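Local coordinates for serine-tRNA ligase (Naegleria fowleri, PDB 6BLJ), which probably charges serine-specific tRNA with serine in the cytosol, first activating the amino acid with ATP, at residues N73-K78 / L112-L117. Residues are numbered along the deposited sequence; the frame is centred on the assembly and turned at random.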
loop_
_atom_site.group_PDB
_atom_site.type_symbol
_atom_site.label_atom_id
_atom_site.label_comp_id
_atom_site.label_asym_id
_atom_site.label_seq_id
_atom_site.Cartn_x
_atom_site.Cartn_y
_atom_site.Cartn_z
ATOM N N ASN A 73 43.005 -10.370 50.370
ATOM C CA ASN A 73 44.178 -10.948 51.021
ATOM C C ASN A 73 45.224 -9.879 51.322
ATOM O O ASN A 73 45.880 -9.915 52.374
ATOM C CB ASN A 73 44.774 -12.060 50.151
ATOM C CG ASN A 73 43.882 -13.296 50.075
ATOM O OD1 ASN A 73 43.150 -13.615 51.012
ATOM N ND2 ASN A 73 43.952 -14.001 48.957
ATOM N N ARG A 74 45.388 -8.913 50.412
ATOM C CA ARG A 74 46.355 -7.843 50.635
ATOM C C ARG A 74 45.960 -6.985 51.832
ATOM O O ARG A 74 46.822 -6.593 52.631
ATOM C CB ARG A 74 46.504 -6.987 49.374
ATOM C CG ARG A 74 47.265 -7.673 48.228
ATOM C CD ARG A 74 47.458 -6.735 47.036
ATOM N NE ARG A 74 48.006 -7.415 45.863
ATOM C CZ ARG A 74 48.443 -6.787 44.771
ATOM N NH1 ARG A 74 48.397 -5.462 44.705
ATOM N NH2 ARG A 74 48.922 -7.479 43.744
ATOM N N MET A 75 44.661 -6.705 51.994
ATOM C CA MET A 75 44.225 -5.888 53.125
ATOM C C MET A 75 44.444 -6.613 54.455
ATOM O O MET A 75 44.838 -5.991 55.446
ATOM C CB MET A 75 42.753 -5.500 52.958
ATOM C CG MET A 75 42.417 -4.782 51.643
ATOM S SD MET A 75 43.431 -3.324 51.257
ATOM C CE MET A 75 42.396 -2.555 50.005
ATOM N N LYS A 76 44.189 -7.926 54.496
ATOM C CA LYS A 76 44.387 -8.683 55.731
ATOM C C LYS A 76 45.858 -8.712 56.130
ATOM O O LYS A 76 46.186 -8.677 57.326
ATOM C CB LYS A 76 43.833 -10.105 55.562
ATOM N N ASN A 77 46.754 -8.739 55.144
ATOM C CA ASN A 77 48.193 -8.730 55.368
ATOM C C ASN A 77 48.770 -7.329 55.530
ATOM O O ASN A 77 49.991 -7.194 55.659
ATOM C CB ASN A 77 48.902 -9.451 54.218
ATOM C CG ASN A 77 49.019 -10.942 54.459
ATOM O OD1 ASN A 77 49.285 -11.379 55.584
ATOM N ND2 ASN A 77 48.812 -11.732 53.412
ATOM N N LYS A 78 47.924 -6.297 55.529
ATOM C CA LYS A 78 48.346 -4.905 55.723
ATOM C C LYS A 78 49.341 -4.462 54.647
ATOM O O LYS A 78 50.322 -3.772 54.930
ATOM C CB LYS A 78 48.927 -4.681 57.127
ATOM C CG LYS A 78 48.076 -5.201 58.302
ATOM C CD LYS A 78 46.589 -4.852 58.163
ATOM C CE LYS A 78 45.882 -4.751 59.520
ATOM N NZ LYS A 78 45.985 -5.978 60.363
ATOM N N LEU A 112 50.735 -5.148 39.837
ATOM C CA LEU A 112 49.857 -4.011 40.074
ATOM C C LEU A 112 49.678 -3.789 41.571
ATOM O O LEU A 112 49.493 -4.749 42.328
ATOM C CB LEU A 112 48.488 -4.236 39.414
ATOM C CG LEU A 112 48.532 -4.573 37.925
ATOM C CD1 LEU A 112 47.199 -5.132 37.431
ATOM C CD2 LEU A 112 48.941 -3.333 37.132
ATOM N N ASN A 113 49.730 -2.523 41.998
ATOM C CA ASN A 113 49.418 -2.217 43.386
ATOM C C ASN A 113 47.905 -2.295 43.595
ATOM O O ASN A 113 47.131 -2.500 42.656
ATOM C CB ASN A 113 50.007 -0.861 43.804
ATOM C CG ASN A 113 49.342 0.343 43.120
ATOM O OD1 ASN A 113 48.164 0.313 42.728
ATOM N ND2 ASN A 113 50.113 1.430 42.988
ATOM N N THR A 114 47.468 -2.138 44.843
ATOM C CA THR A 114 46.063 -2.394 45.144
ATOM C C THR A 114 45.156 -1.326 44.539
ATOM O O THR A 114 44.040 -1.632 44.102
ATOM C CB THR A 114 45.865 -2.505 46.652
ATOM O OG1 THR A 114 46.638 -3.617 47.132
ATOM C CG2 THR A 114 44.395 -2.736 46.985
ATOM N N ASN A 115 45.618 -0.069 44.489
ATOM C CA ASN A 115 44.859 0.960 43.780
ATOM C C ASN A 115 44.671 0.590 42.311
ATOM O O ASN A 115 43.581 0.771 41.752
ATOM C CB ASN A 115 45.552 2.319 43.900
ATOM C CG ASN A 115 45.461 2.909 45.298
ATOM O OD1 ASN A 115 44.481 2.697 46.015
ATOM N ND2 ASN A 115 46.489 3.660 45.692
ATOM N N GLN A 116 45.720 0.063 41.670
ATOM C CA GLN A 116 45.593 -0.341 40.273
ATOM C C GLN A 116 44.672 -1.541 40.117
ATOM O O GLN A 116 43.960 -1.641 39.111
ATOM C CB GLN A 116 46.962 -0.652 39.676
ATOM C CG GLN A 116 47.851 0.577 39.474
ATOM C CD GLN A 116 49.257 0.182 39.097
ATOM O OE1 GLN A 116 49.917 -0.560 39.825
ATOM N NE2 GLN A 116 49.718 0.653 37.947
ATOM N N LEU A 117 44.628 -2.434 41.111
ATOM C CA LEU A 117 43.742 -3.583 40.988
ATOM C C LEU A 117 42.290 -3.145 41.048
ATOM O O LEU A 117 41.453 -3.682 40.309
ATOM C CB LEU A 117 44.016 -4.610 42.095
ATOM C CG LEU A 117 45.337 -5.373 42.041
ATOM C CD1 LEU A 117 45.507 -6.270 43.271
ATOM C CD2 LEU A 117 45.405 -6.182 40.765
#
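At the far end of the long helical arm of the seryl-tRNA synthetase N-terminal domain, an antiparallel coiled coil that in relatives reaches out to the tRNA, Arg74 links the two helices, reaching from the last turn of helix 38-76 to Leu112, just ahead of helix 114-147, and to Thr114 in its first turn. The centre of the contact lies about 61 Å from the centre of the chain, and Arg74 and Thr114 are its closest CA pair, 7.7 Å apart. Arg74 runs extended from CG to NE (chi2 -176°, chi3 -172°), which carries its guanidinium across the gap. NH1 donates to Leu112 O at 2.7 Å with an N-H...O angle of 159°, and the acceptor lies almost exactly in the guanidinium plane; NH2 adds a weak bond to the same oxygen. Further bonds fix the group's rotation: NE forms a salt bridge with Glu70, and NH2 also donates to Leu109 O. Leu117 lies across the arginine at about a right angle, its CD1 over the centre of one guanidinium face, 3.3 Å from CZ. The Thr114 and Arg74 side chains run antiparallel alongside each other, which brings Thr114 OG1 to 3.2 Å from Arg74 CD. The Thr114 methyl meets Met75, whose chain turns at its second torsion and places CE 3.6 Å from Thr114 CG2; Leu81 of the connecting loop touches both residues. Both helix ends are capped. Lys78, with positive phi and two bonds back into the last turn, closes helix 38-76 in a Schellman motif. Asn113 and Gln116 form a capping box: Asn113 N donates to Gln116 OE1 in the plane of the Gln116 side-chain carbonyl, on a lone pair, while Gln116 N returns a 2.7 Å bond to Asn113 OD1, nearly in line with the side-chain C=O.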